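Local coordinates for protein 4-hydroxythreonine-4-phosphate dehydrogenase (Legionella pneumophila subsp. pneumophila, PDB 6XMY) that probably catalyses the NAD(P)-dependent oxidation of 4-(phosphooxy)-L-threonine in pyridoxine 5'-phosphate biosynthesis, with a divalent metal ion in each subunit, at residues His138-Ala143 with Val165-Pro170; Ala283-Leu288 with Arg294-His299; Val152-Cys157 with Lys161-Thr166. One frame throughout, in Å; residues are numbered along the deposited sequence.

Contact 1. Residues His138-Ala143 with Val165-Pro170. With ZN (zinc ion), chain K; SO4 (sulfate ion), chain C.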
loop_
_atom_site.group_PDB
_atom_site.type_symbol
_atom_site.label_atom_id
_atom_site.label_comp_id
_atom_site.label_asym_id
_atom_site.label_seq_id
_atom_site.Cartn_x
_atom_site.Cartn_y
_atom_site.Cartn_z
ATOM N N HIS A 138 0.742 7.857 -0.760
ATOM C CA HIS A 138 -0.292 7.619 0.250
ATOM C C HIS A 138 0.329 7.440 1.626
ATOM O O HIS A 138 -0.233 7.878 2.637
ATOM C CB HIS A 138 -1.060 6.322 -0.030
ATOM C CG HIS A 138 -1.974 6.342 -1.222
ATOM N ND1 HIS A 138 -1.581 5.894 -2.467
ATOM C CD2 HIS A 138 -3.290 6.645 -1.329
ATOM C CE1 HIS A 138 -2.608 5.955 -3.299
ATOM N NE2 HIS A 138 -3.659 6.411 -2.635
ATOM N N THR A 139 1.459 6.732 1.686
ATOM C CA THR A 139 2.031 6.334 2.967
ATOM C C THR A 139 2.375 7.555 3.808
ATOM O O THR A 139 2.007 7.640 4.990
ATOM C CB THR A 139 3.272 5.472 2.709
ATOM O OG1 THR A 139 2.893 4.328 1.929
ATOM C CG2 THR A 139 3.893 5.011 4.017
ATOM N N GLU A 140 3.052 8.531 3.199
ATOM C CA GLU A 140 3.401 9.756 3.912
ATOM C C GLU A 140 2.172 10.621 4.162
ATOM O O GLU A 140 2.061 11.270 5.211
ATOM C CB GLU A 140 4.442 10.550 3.123
ATOM C CG GLU A 140 5.812 9.889 3.021
ATOM C CD GLU A 140 5.824 8.668 2.120
ATOM O OE1 GLU A 140 5.150 8.688 1.068
ATOM O OE2 GLU A 140 6.493 7.673 2.478
ATOM N N PHE A 141 1.240 10.652 3.204
ATOM C CA PHE A 141 0.012 11.410 3.403
ATOM C C PHE A 141 -0.726 10.918 4.641
ATOM O O PHE A 141 -1.165 11.716 5.473
ATOM C CB PHE A 141 -0.900 11.322 2.176
ATOM C CG PHE A 141 -2.254 11.946 2.403
ATOM C CD1 PHE A 141 -2.453 13.306 2.202
ATOM C CD2 PHE A 141 -3.316 11.183 2.862
ATOM C CE1 PHE A 141 -3.700 13.888 2.430
ATOM C CE2 PHE A 141 -4.551 11.759 3.102
ATOM C CZ PHE A 141 -4.741 13.112 2.884
ATOM N N PHE A 142 -0.875 9.596 4.774
ATOM C CA PHE A 142 -1.621 9.060 5.909
ATOM C C PHE A 142 -0.848 9.232 7.210
ATOM O O PHE A 142 -1.445 9.501 8.259
ATOM C CB PHE A 142 -1.976 7.590 5.668
ATOM C CG PHE A 142 -2.962 7.365 4.541
ATOM C CD1 PHE A 142 -4.101 8.152 4.425
ATOM C CD2 PHE A 142 -2.760 6.344 3.613
ATOM C CE1 PHE A 142 -5.004 7.941 3.392
ATOM C CE2 PHE A 142 -3.665 6.129 2.579
ATOM C CZ PHE A 142 -4.785 6.922 2.477
ATOM N N ALA A 143 0.477 9.064 7.171
ATOM C CA ALA A 143 1.281 9.329 8.361
ATOM C C ALA A 143 1.064 10.754 8.858
ATOM O O ALA A 143 0.853 10.986 10.055
ATOM C CB ALA A 143 2.760 9.079 8.056
ATOM N N VAL A 165 12.914 0.697 4.686
ATOM C CA VAL A 165 13.369 1.711 5.631
ATOM C C VAL A 165 13.063 3.100 5.097
ATOM O O VAL A 165 12.683 4.001 5.853
ATOM C CB VAL A 165 14.862 1.535 5.965
ATOM C CG1 VAL A 165 15.344 2.674 6.876
ATOM C CG2 VAL A 165 15.118 0.160 6.598
ATOM N N THR A 166 13.271 3.303 3.794
ATOM C CA THR A 166 12.915 4.534 3.108
ATOM C C THR A 166 12.041 4.203 1.906
ATOM O O THR A 166 12.166 3.132 1.306
ATOM C CB THR A 166 14.157 5.329 2.647
ATOM O OG1 THR A 166 14.883 4.605 1.637
ATOM C CG2 THR A 166 15.058 5.632 3.838
ATOM N N THR A 167 11.137 5.132 1.560
ATOM C CA THR A 167 10.129 4.870 0.542
ATOM C C THR A 167 10.430 5.712 -0.686
ATOM O O THR A 167 11.361 5.385 -1.452
ATOM C CB THR A 167 8.716 5.117 1.090
ATOM O OG1 THR A 167 8.587 6.495 1.462
ATOM C CG2 THR A 167 8.438 4.234 2.286
ATOM N N HIS A 168 9.696 6.781 -0.935
ATOM C CA HIS A 168 9.818 7.514 -2.184
ATOM C C HIS A 168 10.766 8.688 -1.946
ATOM O O HIS A 168 10.357 9.790 -1.580
ATOM C CB HIS A 168 8.437 7.864 -2.739
ATOM C CG HIS A 168 7.681 6.661 -3.239
ATOM N ND1 HIS A 168 6.526 6.199 -2.649
ATOM C CD2 HIS A 168 7.945 5.807 -4.259
ATOM C CE1 HIS A 168 6.108 5.119 -3.282
ATOM N NE2 HIS A 168 6.946 4.865 -4.274
ATOM N N LEU A 169 12.062 8.414 -2.121
ATOM C CA LEU A 169 13.154 9.374 -2.081
ATOM C C LEU A 169 13.953 9.273 -3.366
ATOM O O LEU A 169 14.127 8.176 -3.904
ATOM C CB LEU A 169 14.140 9.049 -0.953
ATOM C CG LEU A 169 13.703 9.254 0.484
ATOM C CD1 LEU A 169 14.821 8.794 1.378
ATOM C CD2 LEU A 169 13.378 10.720 0.737
ATOM N N PRO A 170 14.497 10.388 -3.849
ATOM C CA PRO A 170 15.556 10.295 -4.862
ATOM C C PRO A 170 16.712 9.496 -4.290
ATOM O O PRO A 170 17.002 9.562 -3.092
ATOM C CB PRO A 170 15.963 11.755 -5.076
ATOM C CG PRO A 170 14.811 12.564 -4.577
ATOM C CD PRO A 170 14.238 11.780 -3.445
HETATM ZN ZN ZN K . 6.789 2.985 -5.582
HETATM S S SO4 C . 2.109 4.702 -1.560
HETATM O O1 SO4 C . 1.282 3.719 -0.863
HETATM O O2 SO4 C . 1.243 5.606 -2.311
HETATM O O3 SO4 C . 2.833 5.483 -0.560
HETATM O O4 SO4 C . 3.058 4.078 -2.497
HETATM O O HOH W 1 5.405 6.501 -0.514
HETATM O O HOH W 2 4.666 3.661 -5.334
HETATM O O HOH W 3 6.160 2.005 -4.131
#

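Contact 2. Residues Ala283-Leu288 with Arg294-His299. With NAD (nicotinamide-adenine-dinucleotide), chain B; SO4 (sulfate ion), chain C.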
loop_
_atom_site.group_PDB
_atom_site.type_symbol
_atom_site.label_atom_id
_atom_site.label_comp_id
_atom_site.label_asym_id
_atom_site.label_seq_id
_atom_site.Cartn_x
_atom_site.Cartn_y
_atom_site.Cartn_z
ATOM N N ALA A 283 0.491 -9.336 -4.956
ATOM C CA ALA A 283 1.087 -8.634 -3.833
ATOM C C ALA A 283 0.250 -7.433 -3.413
ATOM O O ALA A 283 -0.454 -6.815 -4.222
ATOM C CB ALA A 283 2.506 -8.181 -4.173
ATOM N N VAL A 284 0.354 -7.105 -2.127
ATOM C CA VAL A 284 -0.392 -6.032 -1.493
ATOM C C VAL A 284 0.602 -5.115 -0.804
ATOM O O VAL A 284 1.535 -5.584 -0.147
ATOM C CB VAL A 284 -1.366 -6.606 -0.447
ATOM C CG1 VAL A 284 -2.105 -5.485 0.295
ATOM C CG2 VAL A 284 -2.348 -7.566 -1.112
ATOM N N ASN A 285 0.401 -3.812 -0.959
ATOM C CA ASN A 285 1.128 -2.806 -0.203
ATOM C C ASN A 285 0.279 -2.492 1.016
ATOM O O ASN A 285 -0.867 -2.054 0.881
ATOM C CB ASN A 285 1.354 -1.575 -1.089
ATOM C CG ASN A 285 1.747 -0.319 -0.318
ATOM O OD1 ASN A 285 2.106 -0.360 0.865
ATOM N ND2 ASN A 285 1.673 0.819 -1.006
ATOM N N ILE A 286 0.802 -2.788 2.198
ATOM C CA ILE A 286 0.096 -2.511 3.440
ATOM C C ILE A 286 0.910 -1.512 4.248
ATOM O O ILE A 286 2.134 -1.655 4.372
ATOM C CB ILE A 286 -0.205 -3.791 4.235
ATOM C CG1 ILE A 286 -0.933 -3.432 5.526
ATOM C CG2 ILE A 286 1.046 -4.571 4.533
ATOM C CD1 ILE A 286 -1.478 -4.597 6.188
ATOM N N THR A 287 0.233 -0.494 4.785
ATOM C CA THR A 287 0.889 0.502 5.618
ATOM C C THR A 287 0.768 0.077 7.076
ATOM O O THR A 287 -0.344 -0.142 7.576
ATOM C CB THR A 287 0.265 1.881 5.424
ATOM O OG1 THR A 287 0.350 2.256 4.045
ATOM C CG2 THR A 287 0.994 2.905 6.279
ATOM N N LEU A 288 1.906 -0.038 7.756
ATOM C CA LEU A 288 1.940 -0.411 9.162
ATOM C C LEU A 288 2.130 0.827 10.023
ATOM O O LEU A 288 2.932 1.707 9.693
ATOM C CB LEU A 288 3.108 -1.364 9.418
ATOM C CG LEU A 288 3.232 -2.514 8.428
ATOM C CD1 LEU A 288 4.458 -3.347 8.777
ATOM C CD2 LEU A 288 1.962 -3.366 8.380
ATOM N N ARG A 294 -4.915 0.080 6.318
ATOM C CA ARG A 294 -4.863 0.576 4.948
ATOM C C ARG A 294 -4.025 -0.370 4.110
ATOM O O ARG A 294 -2.847 -0.592 4.414
ATOM C CB ARG A 294 -4.299 1.999 4.865
ATOM C CG ARG A 294 -4.189 2.509 3.425
ATOM C CD ARG A 294 -2.761 2.413 2.914
ATOM N NE ARG A 294 -2.660 2.664 1.473
ATOM C CZ ARG A 294 -1.536 3.011 0.847
ATOM N NH1 ARG A 294 -0.417 3.191 1.537
ATOM N NH2 ARG A 294 -1.535 3.206 -0.467
ATOM N N THR A 295 -4.628 -0.923 3.063
ATOM C CA THR A 295 -3.916 -1.709 2.064
ATOM C C THR A 295 -4.026 -1.017 0.714
ATOM O O THR A 295 -4.756 -0.032 0.540
ATOM C CB THR A 295 -4.466 -3.137 1.971
ATOM O OG1 THR A 295 -5.828 -3.090 1.531
ATOM C CG2 THR A 295 -4.387 -3.832 3.319
ATOM N N SER A 296 -3.309 -1.575 -0.258
ATOM C CA SER A 296 -3.164 -0.930 -1.550
ATOM C C SER A 296 -2.767 -1.957 -2.594
ATOM O O SER A 296 -2.139 -2.981 -2.288
ATOM C CB SER A 296 -2.100 0.160 -1.465
ATOM O OG SER A 296 -1.954 0.826 -2.704
ATOM N N VAL A 297 -3.097 -1.633 -3.849
ATOM C CA VAL A 297 -2.484 -2.335 -4.964
ATOM C C VAL A 297 -0.978 -2.119 -4.928
ATOM O O VAL A 297 -0.469 -1.172 -4.318
ATOM C CB VAL A 297 -3.055 -1.857 -6.306
ATOM C CG1 VAL A 297 -4.520 -2.237 -6.427
ATOM C CG2 VAL A 297 -2.830 -0.354 -6.481
ATOM N N ASP A 298 -0.255 -3.017 -5.602
ATOM C CA ASP A 298 1.200 -2.943 -5.708
ATOM C C ASP A 298 1.646 -2.406 -7.062
ATOM O O ASP A 298 2.743 -2.727 -7.533
ATOM C CB ASP A 298 1.843 -4.302 -5.434
ATOM C CG ASP A 298 1.684 -5.257 -6.590
ATOM O OD1 ASP A 298 0.730 -5.094 -7.379
ATOM O OD2 ASP A 298 2.535 -6.163 -6.733
ATOM N N HIS A 299 0.813 -1.600 -7.706
ATOM C CA HIS A 299 1.103 -1.113 -9.041
ATOM C C HIS A 299 0.559 0.297 -9.169
ATOM O O HIS A 299 -0.152 0.797 -8.293
ATOM C CB HIS A 299 0.510 -2.031 -10.111
ATOM C CG HIS A 299 -0.979 -2.166 -10.028
ATOM N ND1 HIS A 299 -1.836 -1.145 -10.383
ATOM C CD2 HIS A 299 -1.765 -3.202 -9.642
ATOM C CE1 HIS A 299 -3.085 -1.543 -10.214
ATOM N NE2 HIS A 299 -3.071 -2.787 -9.764
HETATM P PA NAD B . 2.665 1.307 -13.212
HETATM O O1A NAD B . 1.624 2.317 -13.651
HETATM O O2A NAD B . 2.456 0.035 -12.417
HETATM O O5B NAD B . 3.190 0.777 -14.765
HETATM C C5B NAD B . 4.206 -0.192 -14.664
HETATM C C4B NAD B . 3.947 -1.326 -15.672
HETATM O O4B NAD B . 2.991 -2.243 -15.090
HETATM C C3B NAD B . 3.312 -0.733 -16.961
HETATM O O3B NAD B . 3.844 -1.498 -18.028
HETATM C C2B NAD B . 1.792 -0.968 -16.719
HETATM O O2B NAD B . 1.071 -1.148 -17.902
HETATM C C1B NAD B . 1.838 -2.320 -15.940
HETATM N N9A NAD B . 0.730 -2.477 -15.002
HETATM C C8A NAD B . 0.443 -1.768 -13.823
HETATM N N7A NAD B . -0.643 -2.214 -13.215
HETATM C C5A NAD B . -1.089 -3.266 -14.002
HETATM C C6A NAD B . -2.191 -4.139 -13.894
HETATM N N6A NAD B . -3.040 -4.034 -12.838
HETATM N N1A NAD B . -2.398 -5.104 -14.839
HETATM C C2A NAD B . -1.503 -5.169 -15.872
HETATM N N3A NAD B . -0.417 -4.411 -16.112
HETATM C C4A NAD B . -0.242 -3.455 -15.136
HETATM O O3 NAD B . 3.774 2.208 -12.448
HETATM P PN NAD B . 4.748 3.310 -13.037
HETATM O O1N NAD B . 6.083 3.305 -12.333
HETATM O O2N NAD B . 4.497 3.492 -14.497
HETATM O O5D NAD B . 4.094 4.816 -12.365
HETATM C C5D NAD B . 2.857 5.201 -12.867
HETATM C C4D NAD B . 2.213 6.112 -11.820
HETATM O O4D NAD B . 1.663 5.263 -10.780
HETATM C C3D NAD B . 3.298 7.009 -11.129
HETATM O O3D NAD B . 2.670 8.230 -10.861
HETATM C C2D NAD B . 3.597 6.243 -9.820
HETATM O O2D NAD B . 3.978 7.049 -8.740
HETATM C C1D NAD B . 2.148 5.757 -9.537
HETATM N N1N NAD B . 2.124 4.597 -8.581
HETATM C C2N NAD B . 1.162 4.653 -7.609
HETATM C C3N NAD B . 1.050 3.621 -6.673
HETATM C C7N NAD B . -0.034 3.778 -5.675
HETATM O O7N NAD B . -0.808 4.736 -5.721
HETATM N N7N NAD B . -0.145 2.787 -4.721
HETATM C C4N NAD B . 1.929 2.523 -6.729
HETATM C C5N NAD B . 2.897 2.492 -7.748
HETATM C C6N NAD B . 2.994 3.549 -8.676
HETATM S S SO4 C . 2.109 4.702 -1.560
HETATM O O1 SO4 C . 1.282 3.719 -0.863
HETATM O O2 SO4 C . 1.243 5.606 -2.311
HETATM O O3 SO4 C . 2.833 5.483 -0.560
HETATM O O4 SO4 C . 3.058 4.078 -2.497
HETATM O O HOH W 4 1.541 0.526 -3.970
HETATM O O HOH W 5 -2.805 -1.491 7.596
#

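Contact 3. Residues Val152-Cys157 with Lys161-Thr166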
loop_
_atom_site.group_PDB
_atom_site.type_symbol
_atom_site.label_atom_id
_atom_site.label_comp_id
_atom_site.label_asym_id
_atom_site.label_seq_id
_atom_site.Cartn_x
_atom_site.Cartn_y
_atom_site.Cartn_z
ATOM N N VAL A 152 5.348 2.298 8.177
ATOM C CA VAL A 152 6.195 1.403 7.401
ATOM C C VAL A 152 5.408 0.912 6.198
ATOM O O VAL A 152 4.283 0.416 6.340
ATOM C CB VAL A 152 6.691 0.204 8.231
ATOM C CG1 VAL A 152 7.539 -0.719 7.347
ATOM C CG2 VAL A 152 7.470 0.670 9.451
ATOM N N MET A 153 5.998 1.051 5.021
ATOM C CA MET A 153 5.459 0.451 3.808
ATOM C C MET A 153 5.976 -0.976 3.707
ATOM O O MET A 153 7.194 -1.209 3.700
ATOM C CB MET A 153 5.891 1.233 2.571
ATOM C CG MET A 153 5.572 0.509 1.264
ATOM S SD MET A 153 6.205 1.324 -0.218
ATOM C CE MET A 153 5.443 2.939 -0.056
ATOM N N MET A 154 5.060 -1.931 3.632
ATOM C CA MET A 154 5.428 -3.332 3.500
ATOM C C MET A 154 4.641 -3.922 2.346
ATOM O O MET A 154 3.412 -3.843 2.328
ATOM C CB MET A 154 5.168 -4.123 4.787
ATOM C CG MET A 154 5.616 -5.571 4.686
ATOM S SD MET A 154 5.310 -6.518 6.183
ATOM C CE MET A 154 3.550 -6.799 6.070
ATOM N N LEU A 155 5.335 -4.479 1.372
ATOM C CA LEU A 155 4.672 -5.267 0.342
ATOM C C LEU A 155 4.674 -6.734 0.752
ATOM O O LEU A 155 5.650 -7.236 1.329
ATOM C CB LEU A 155 5.319 -5.057 -1.033
ATOM C CG LEU A 155 4.730 -3.872 -1.826
ATOM C CD1 LEU A 155 5.067 -2.526 -1.180
ATOM C CD2 LEU A 155 5.168 -3.893 -3.286
ATOM N N ALA A 156 3.570 -7.414 0.472
ATOM C CA ALA A 156 3.367 -8.763 0.973
ATOM C C ALA A 156 2.752 -9.633 -0.106
ATOM O O ALA A 156 1.783 -9.234 -0.759
ATOM C CB ALA A 156 2.451 -8.747 2.204
ATOM N N CYS A 157 3.322 -10.817 -0.282
ATOM C CA CYS A 157 2.763 -11.859 -1.128
ATOM C C CYS A 157 3.115 -13.193 -0.483
ATOM O O CYS A 157 3.795 -13.239 0.543
ATOM C CB CYS A 157 3.291 -11.749 -2.563
ATOM S SG CYS A 157 5.105 -11.860 -2.695
ATOM N N LYS A 161 7.585 -11.054 2.353
ATOM C CA LYS A 161 7.197 -9.722 2.781
ATOM C C LYS A 161 8.447 -8.860 2.740
ATOM O O LYS A 161 9.516 -9.294 3.182
ATOM C CB LYS A 161 6.645 -9.757 4.212
ATOM C CG LYS A 161 5.336 -10.525 4.366
ATOM C CD LYS A 161 4.878 -10.491 5.811
ATOM C CE LYS A 161 3.513 -11.143 5.995
ATOM N NZ LYS A 161 3.507 -12.585 5.599
ATOM N N VAL A 162 8.326 -7.649 2.197
ATOM C CA VAL A 162 9.444 -6.713 2.109
ATOM C C VAL A 162 8.991 -5.377 2.675
ATOM O O VAL A 162 8.096 -4.734 2.115
ATOM C CB VAL A 162 9.966 -6.542 0.677
ATOM C CG1 VAL A 162 11.056 -5.479 0.655
ATOM C CG2 VAL A 162 10.503 -7.866 0.144
ATOM N N ALA A 163 9.601 -4.965 3.780
ATOM C CA ALA A 163 9.375 -3.653 4.363
ATOM C C ALA A 163 10.536 -2.747 3.991
ATOM O O ALA A 163 11.676 -3.198 3.863
ATOM C CB ALA A 163 9.277 -3.752 5.886
ATOM N N LEU A 164 10.246 -1.461 3.840
ATOM C CA LEU A 164 11.227 -0.479 3.404
ATOM C C LEU A 164 11.612 0.441 4.553
ATOM O O LEU A 164 10.748 0.919 5.297
ATOM C CB LEU A 164 10.667 0.351 2.247
ATOM C CG LEU A 164 10.282 -0.415 0.977
ATOM C CD1 LEU A 164 9.719 0.546 -0.050
ATOM C CD2 LEU A 164 11.477 -1.209 0.413
ATOM N N VAL A 165 12.914 0.697 4.686
ATOM C CA VAL A 165 13.369 1.711 5.631
ATOM C C VAL A 165 13.063 3.100 5.097
ATOM O O VAL A 165 12.683 4.001 5.853
ATOM C CB VAL A 165 14.862 1.535 5.965
ATOM C CG1 VAL A 165 15.344 2.674 6.876
ATOM C CG2 VAL A 165 15.118 0.160 6.598
ATOM N N THR A 166 13.271 3.303 3.794
ATOM C CA THR A 166 12.915 4.534 3.108
ATOM C C THR A 166 12.041 4.203 1.906
ATOM O O THR A 166 12.166 3.132 1.306
ATOM C CB THR A 166 14.157 5.329 2.647
ATOM O OG1 THR A 166 14.883 4.605 1.637
ATOM C CG2 THR A 166 15.058 5.632 3.838
HETATM O O HOH W 6 8.451 2.328 4.859
HETATM O O HOH W 7 2.505 -12.231 2.949
HETATM O O HOH W 8 4.815 -14.179 3.103
#

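Contact 1. Residues His138-Ala143 with Val165-Pro170
T167 OG1 donates to E140 OE2 at 2.6 Å, reaching it from above the carboxylate plane, 42° out of it. This bond ties the first turn of helix 138-145 to the zinc-bearing loop after strand 161-164, and between them sits an anion site at a helix N-terminus. The E140 chain folds at its second torsion (71°), which brings the carboxylate up toward the loop; OE1 is also bonded to T136 just before the helix. A water donates to E140 OE1 (2.7 Å) and to sulfate O3. H168 ND1 faces the same water, but so closely that the details are doubtful. The helix end grips the sulfate with four bonds: H138 N and ND1 both reach O2 at 2.8 Å, while T139 N (2.9 Å) and OG1 (2.7 Å) both reach O3. H138 and T139 are predicted substrate residues, so the sulfate, probably from the crystallisation liquor, is consistent with a place for the substrate phosphate. H168, at the centre of an inverse gamma turn, binds zinc through NE2; H268 and two waters also bind the metal. Sulfate O4 lies in the plane of the H168 ring, at its edge, 3.3 Å from CE1.

Contact 2. Residues Ala283-Leu288 with Arg294-His299
R294 reaches over to T287 on the neighbouring strand with a long, once-folded side chain. From CB it leaves with CG anti to the backbone N (chi1 178°), and CG packs on the ring of F142 in helix 138-145. The chain then bends at its second torsion, carrying CD to 3.3 Å from T287 OG1. Beyond NE the guanidinium turns its edge to its partners: NH1 donates to T287 OG1 at 2.8 Å, and NH1 and NH2 both donate to sulfate O1, which lies in the guanidinium plane. NH2 has a further partner in T120 OG1. N285 ND2 adds a third donor to the same sulfate oxygen at 2.9 Å, so O1 is held from both strands.

The two strands, 284-288 and 294-297, form an antiparallel beta hairpin. N285 N bonds to S296 O (3.0 Å), and T287 N to R294 O (3.1 Å). N285, T287, R294 and S296 share the face that meets the ligands; N285 and R294 are predicted substrate residues. I286 and T295 occupy the other face, where I286 CG1 lies 4.1 Å from T295 CG2, while T295 OG1 is bonded to A319 O of helix 314-328. Toward NAD, S296 OG donates to V297 O and accepts a weak bond from nicotinamide N7N. One water accepts from N285 ND2 and N7N and donates to V297 O. Farther on, the H299 ring carries V297 CB over one face and adenine N6A over the other, 3.3 Å above the plane.

Contact 3. Residues Val152-Cys157 with Lys161-Thr166
K161 lays its aliphatic chain along the face that A156 and M154 present from the facing strand. CG lies 4.0 Å from A156 CB, and CD comes within 3.9 Å of M154 CE, the two chains crossing at an angle. K161 is extended through its second and third torsions and turns only at the fourth (61°), which directs NZ toward the C157 end of the hairpin; there it donates to a water that in turn donates to C157 O, and a second water makes a similar link with a weak bond to NZ. L194 of helix 180-197 and F198 also touch this side of the hairpin.

L164 and M153 take up the other large share of the contact. Their backbones are tied by L164 N donating to M153 O at 3.1 Å, and a water spans M153 N and L164 O. The side chains run side by side, M153 SD lying 3.6 Å from L164 CD1, a contact that is uncertain because M153 was deposited in two conformers. Strands 152-156 and 161-164 thus make an antiparallel beta hairpin. Its hydrogen-bonded pair is L155 with V162, joined by L155 N to V162 O (2.9 Å) and V162 N to L155 O (2.8 Å). These two side chains face helix 268-279, whereas M154, A163, A156 and K161 lie on the other face, where V152 CG1 also meets A163 CB at 3.8 Å. Main-chain bonds therefore hold the hairpin and its side chains add apolar contacts, while the K161 amine is solvated and reaches C157 O through water.

Contacts 2 and 3 are buried beta hairpins, and contact 1 is a small surface meeting of a helix end with a loop. The hairpins are adjacent, strand 284-288 pairing with strand 152-156 through backbone bonds of V284 with A156 and L288 with V152. The loop of contact 1 continues directly from strand 161-164 of contact 3, the two sharing V165 and T166, and M153 CB packs on T167. R294 and T287 touch the helix of contact 1, and contacts 1 and 2 hold the same sulfate. Chemistry follows position: contact 3 is mainly apolar between its side chains, contact 2 is polar on its ligand face, and contact 1 rests on a carboxylate-hydroxyl bond one residue before the zinc ligand H168.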